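Local coordinates for ABC transporter, substrate-binding protein (Clostridium perfringens, PDB 4EDP) that probably captures a solute outside the cell and delivers it to the membrane-bound part of an ABC transporter, at residues Leu287-Glu301 and Val304-Leu318. Residues are numbered along the deposited sequence; the frame is centred on the assembly and turned at random. Where two conformers were deposited one is given.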
# COMPACT_ATOMS: atom_id res chain seq x y z
N LEU A 287 -6.32 -2.65 15.59
CA LEU A 287 -7.28 -3.33 14.72
C LEU A 287 -8.72 -3.17 15.20
O LEU A 287 -9.64 -3.57 14.50
CB LEU A 287 -6.95 -4.83 14.62
CG LEU A 287 -5.63 -5.23 13.93
CD1 LEU A 287 -5.35 -6.77 13.95
CD2 LEU A 287 -5.61 -4.71 12.50
N SER A 288 -8.92 -2.57 16.38
CA SER A 288 -10.26 -2.41 16.93
C SER A 288 -11.12 -1.48 16.07
O SER A 288 -10.62 -0.57 15.41
CB SER A 288 -10.21 -1.90 18.38
OG SER A 288 -9.73 -0.57 18.48
N LYS A 289 -12.43 -1.70 16.12
CA LYS A 289 -13.37 -0.91 15.35
C LYS A 289 -13.23 0.59 15.67
O LYS A 289 -13.19 1.41 14.76
CB LYS A 289 -14.79 -1.40 15.62
CG LYS A 289 -15.92 -0.57 15.00
CD LYS A 289 -17.29 -1.17 15.39
CE LYS A 289 -18.46 -0.31 14.95
NZ LYS A 289 -18.42 1.03 15.61
N GLU A 290 -13.11 0.93 16.94
CA GLU A 290 -12.99 2.33 17.35
C GLU A 290 -11.72 2.99 16.79
O GLU A 290 -11.80 4.08 16.24
CB GLU A 290 -13.06 2.49 18.87
CG GLU A 290 -12.94 3.96 19.32
CD GLU A 290 -13.04 4.16 20.83
OE1 GLU A 290 -12.80 5.30 21.28
OE2 GLU A 290 -13.34 3.19 21.56
N VAL A 291 -10.57 2.35 16.92
CA VAL A 291 -9.33 2.94 16.41
C VAL A 291 -9.32 3.03 14.87
O VAL A 291 -8.82 4.00 14.29
CB VAL A 291 -8.09 2.21 16.94
CG1 VAL A 291 -6.83 2.79 16.33
CG2 VAL A 291 -8.05 2.29 18.47
N GLN A 292 -9.84 2.01 14.22
CA GLN A 292 -9.96 1.99 12.75
C GLN A 292 -10.87 3.15 12.28
O GLN A 292 -10.59 3.79 11.26
CB GLN A 292 -10.49 0.61 12.33
CG GLN A 292 -9.46 -0.53 12.53
CD GLN A 292 -8.54 -0.73 11.32
OE1 GLN A 292 -9.01 -0.80 10.19
NE2 GLN A 292 -7.24 -0.89 11.57
N GLU A 293 -11.96 3.41 12.99
CA GLU A 293 -12.85 4.53 12.65
C GLU A 293 -12.14 5.86 12.87
O GLU A 293 -12.14 6.73 12.01
CB GLU A 293 -14.14 4.48 13.48
CG GLU A 293 -15.04 3.31 13.11
CD GLU A 293 -16.30 3.19 13.95
OE1 GLU A 293 -16.39 3.80 15.04
OE2 GLU A 293 -17.21 2.46 13.50
N LYS A 294 -11.50 6.02 14.03
CA LYS A 294 -10.78 7.26 14.36
C LYS A 294 -9.68 7.57 13.36
O LYS A 294 -9.54 8.72 12.94
CB LYS A 294 -10.21 7.21 15.78
CG LYS A 294 -11.28 7.21 16.87
CD LYS A 294 -10.71 7.01 18.27
CE LYS A 294 -9.81 8.15 18.72
NZ LYS A 294 -9.28 7.90 20.11
N THR A 295 -8.88 6.58 12.98
CA THR A 295 -7.77 6.81 12.04
C THR A 295 -8.24 7.07 10.61
O THR A 295 -7.57 7.78 9.85
CB THR A 295 -6.71 5.69 12.09
OG1 THR A 295 -7.34 4.42 11.87
CG2 THR A 295 -6.04 5.67 13.46
N ALA A 296 -9.39 6.50 10.24
CA ALA A 296 -9.97 6.73 8.91
C ALA A 296 -10.32 8.22 8.80
O ALA A 296 -10.02 8.88 7.81
CB ALA A 296 -11.22 5.89 8.76
N LYS A 297 -10.93 8.73 9.86
CA LYS A 297 -11.37 10.13 9.91
C LYS A 297 -10.24 11.12 10.13
O LYS A 297 -10.19 12.17 9.47
CB LYS A 297 -12.38 10.29 11.04
CG LYS A 297 -13.62 9.42 10.89
CD LYS A 297 -14.52 9.53 12.11
CE LYS A 297 -15.64 8.51 12.04
NZ LYS A 297 -16.50 8.56 13.24
N ALA A 298 -9.34 10.83 11.06
CA ALA A 298 -8.27 11.77 11.40
C ALA A 298 -7.01 11.67 10.56
O ALA A 298 -6.35 12.69 10.32
CB ALA A 298 -7.91 11.63 12.88
N LEU A 299 -6.67 10.47 10.11
CA LEU A 299 -5.44 10.26 9.36
C LEU A 299 -5.62 9.73 7.94
O LEU A 299 -4.65 9.39 7.28
CB LEU A 299 -4.55 9.26 10.14
CG LEU A 299 -4.11 9.66 11.55
CD1 LEU A 299 -3.42 8.49 12.25
CD2 LEU A 299 -3.20 10.88 11.47
N ASN A 300 -6.86 9.69 7.46
CA ASN A 300 -7.16 9.18 6.12
C ASN A 300 -6.60 7.78 5.87
O ASN A 300 -6.12 7.49 4.78
CB ASN A 300 -6.71 10.16 5.02
CG ASN A 300 -7.46 11.47 5.11
OD1 ASN A 300 -8.58 11.53 5.64
ND2 ASN A 300 -6.86 12.53 4.59
N GLU A 301 -6.67 6.93 6.89
CA GLU A 301 -6.23 5.54 6.76
C GLU A 301 -7.44 4.69 6.41
O GLU A 301 -8.41 4.64 7.17
CB GLU A 301 -5.57 5.02 8.03
CG GLU A 301 -4.23 5.66 8.32
CD GLU A 301 -3.57 5.15 9.60
OE1 GLU A 301 -4.17 4.33 10.33
OE2 GLU A 301 -2.44 5.60 9.88
N VAL A 304 -9.14 -1.72 7.64
CA VAL A 304 -9.12 -3.15 7.33
C VAL A 304 -10.22 -3.85 8.14
O VAL A 304 -10.56 -5.00 7.86
CB VAL A 304 -7.76 -3.84 7.62
CG1 VAL A 304 -6.65 -3.25 6.72
CG2 VAL A 304 -7.38 -3.73 9.11
N ASN A 305 -10.78 -3.16 9.14
CA ASN A 305 -11.83 -3.73 9.96
C ASN A 305 -13.16 -3.55 9.24
O ASN A 305 -13.60 -2.43 9.02
CB ASN A 305 -11.84 -3.07 11.37
CG ASN A 305 -12.86 -3.69 12.31
OD1 ASN A 305 -14.02 -3.94 11.93
ND2 ASN A 305 -12.46 -3.88 13.58
N LYS A 306 -13.79 -4.67 8.85
CA LYS A 306 -15.05 -4.63 8.10
C LYS A 306 -16.27 -4.15 8.88
O LYS A 306 -17.34 -3.95 8.30
CB LYS A 306 -15.34 -6.01 7.47
CG LYS A 306 -15.64 -7.11 8.45
CD LYS A 306 -15.70 -8.47 7.74
CE LYS A 306 -15.90 -9.58 8.73
NZ LYS A 306 -16.06 -10.91 8.06
N GLU A 307 -16.12 -3.95 10.19
CA GLU A 307 -17.25 -3.51 11.00
C GLU A 307 -17.36 -2.00 11.20
O GLU A 307 -18.31 -1.53 11.83
CB GLU A 307 -17.15 -4.14 12.39
CG GLU A 307 -17.00 -5.65 12.37
CD GLU A 307 -18.21 -6.35 11.78
OE1 GLU A 307 -19.26 -5.70 11.62
OE2 GLU A 307 -18.10 -7.57 11.47
N VAL A 308 -16.40 -1.26 10.65
CA VAL A 308 -16.35 0.21 10.79
C VAL A 308 -17.50 0.97 10.11
O VAL A 308 -17.84 0.69 8.97
CB VAL A 308 -15.00 0.72 10.23
CG1 VAL A 308 -15.01 2.23 10.06
CG2 VAL A 308 -13.86 0.28 11.13
N LYS A 309 -18.05 1.97 10.81
CA LYS A 309 -19.16 2.77 10.29
C LYS A 309 -18.58 4.11 9.86
O LYS A 309 -18.10 4.86 10.71
CB LYS A 309 -20.20 2.99 11.39
CG LYS A 309 -21.32 3.96 11.02
CD LYS A 309 -22.15 4.33 12.24
CE LYS A 309 -23.19 5.38 11.88
NZ LYS A 309 -23.92 5.86 13.08
N LEU A 310 -18.58 4.40 8.55
CA LEU A 310 -18.05 5.68 8.01
C LEU A 310 -19.00 6.33 6.99
O LEU A 310 -19.57 5.64 6.15
CB LEU A 310 -16.69 5.46 7.35
CG LEU A 310 -15.53 4.99 8.21
CD1 LEU A 310 -14.31 4.61 7.34
CD2 LEU A 310 -15.14 6.03 9.25
N SER A 311 -19.12 7.66 7.03
CA SER A 311 -20.00 8.38 6.09
C SER A 311 -19.35 8.55 4.72
O SER A 311 -18.17 8.25 4.53
CB SER A 311 -20.31 9.77 6.64
OG SER A 311 -19.14 10.56 6.65
N GLU A 312 -20.13 9.06 3.76
CA GLU A 312 -19.63 9.27 2.41
C GLU A 312 -18.51 10.32 2.39
O GLU A 312 -17.51 10.15 1.69
CB GLU A 312 -20.78 9.63 1.44
CG GLU A 312 -20.31 9.78 -0.01
CD GLU A 312 -21.44 9.97 -1.03
OE1 GLU A 312 -22.62 10.19 -0.63
OE2 GLU A 312 -21.14 9.90 -2.25
N GLU A 313 -18.67 11.40 3.15
CA GLU A 313 -17.62 12.42 3.19
C GLU A 313 -16.35 11.87 3.85
O GLU A 313 -15.24 12.19 3.43
CB GLU A 313 -18.11 13.71 3.87
CG GLU A 313 -18.88 13.53 5.17
CD GLU A 313 -20.27 12.95 4.95
OE1 GLU A 313 -21.10 12.99 5.89
OE2 GLU A 313 -20.55 12.47 3.83
N GLU A 314 -16.52 11.02 4.85
CA GLU A 314 -15.39 10.41 5.56
C GLU A 314 -14.58 9.44 4.71
O GLU A 314 -13.37 9.30 4.91
CB GLU A 314 -15.90 9.72 6.83
CG GLU A 314 -16.41 10.70 7.88
CD GLU A 314 -17.15 10.04 9.04
OE1 GLU A 314 -17.53 8.86 8.92
OE2 GLU A 314 -17.37 10.72 10.06
N THR A 315 -15.22 8.79 3.75
CA THR A 315 -14.52 7.81 2.93
C THR A 315 -14.05 8.40 1.60
O THR A 315 -13.57 7.68 0.72
CB THR A 315 -15.38 6.56 2.71
OG1 THR A 315 -16.60 6.92 2.06
CG2 THR A 315 -15.70 5.91 4.06
N LYS A 316 -14.17 9.71 1.49
CA LYS A 316 -13.71 10.42 0.33
C LYS A 316 -12.21 10.22 0.24
O LYS A 316 -11.46 10.48 1.19
CB LYS A 316 -14.05 11.91 0.43
CG LYS A 316 -13.74 12.70 -0.82
CD LYS A 316 -14.17 14.15 -0.70
CE LYS A 316 -13.43 14.88 0.43
NZ LYS A 316 -13.86 16.31 0.53
N ASN A 317 -11.77 9.72 -0.91
CA ASN A 317 -10.36 9.44 -1.17
C ASN A 317 -9.80 8.22 -0.43
O ASN A 317 -8.61 7.92 -0.51
CB ASN A 317 -9.51 10.69 -0.94
CG ASN A 317 -9.92 11.84 -1.85
OD1 ASN A 317 -10.39 11.63 -2.97
ND2 ASN A 317 -9.73 13.05 -1.36
N LEU A 318 -10.65 7.51 0.30
CA LEU A 318 -10.20 6.28 0.94
C LEU A 318 -10.61 5.15 0.03
O LEU A 318 -11.40 5.35 -0.91
CB LEU A 318 -10.87 6.08 2.30
CG LEU A 318 -10.51 7.09 3.37
CD1 LEU A 318 -11.12 6.65 4.69
CD2 LEU A 318 -9.02 7.22 3.48
O HOH W 1 -11.33 10.55 6.07
O HOH W 2 -17.73 10.69 12.62
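A single side-chain oxygen, Gln292 OE1, takes two consecutive backbone N-H groups of the returning chain: Val304 N donates at 2.7 Å, in the carbonyl plane, while Asn305 N, 3.1 Å away, comes from above it, 50° out. The bend at chi2 (-88°) turns the buried amide across Val304 and Asn305; its NE2 end is held by the backbone oxygens of Tyr136 and Ala286, which fixes the flip. Asn305 works in reverse: ND2 donates almost straight (170°) to Leu287 O at 3.0 Å and also to Glu119, while OD1 receives Glu307 N in an Asx turn. The next residue of helix 289-299 after Gln292, Glu293, is straight at chi2 and so carries its carboxylate out to the returning backbone. Lys309 N meets its OE2 on the anti side at 2.9 Å, and Lys289 NZ forms a salt bridge with the same oxygen from the opposite face of the carboxylate; both should favour its ionised form. In the conformer given, Val308 packs on Glu293 CG and on Gln292 CB. Farther on, Ala296 CB receives Leu310 CD1 at 3.6 Å, with Leu318 CD1 beside it. Lys297 lays its methylenes across the Glu314 carboxylate; their salt bridge is long, but a water joins NZ to OE2. Another water lies 2.7 Å from both Ala296 O and Glu314 O. The other side of the helix packs on helix 46-61. Segment 304-318 is thus an irregular, turn-rich chain folded back along the helix it follows, partly buried, in what is probably a two-lobed periplasmic-binding-protein fold.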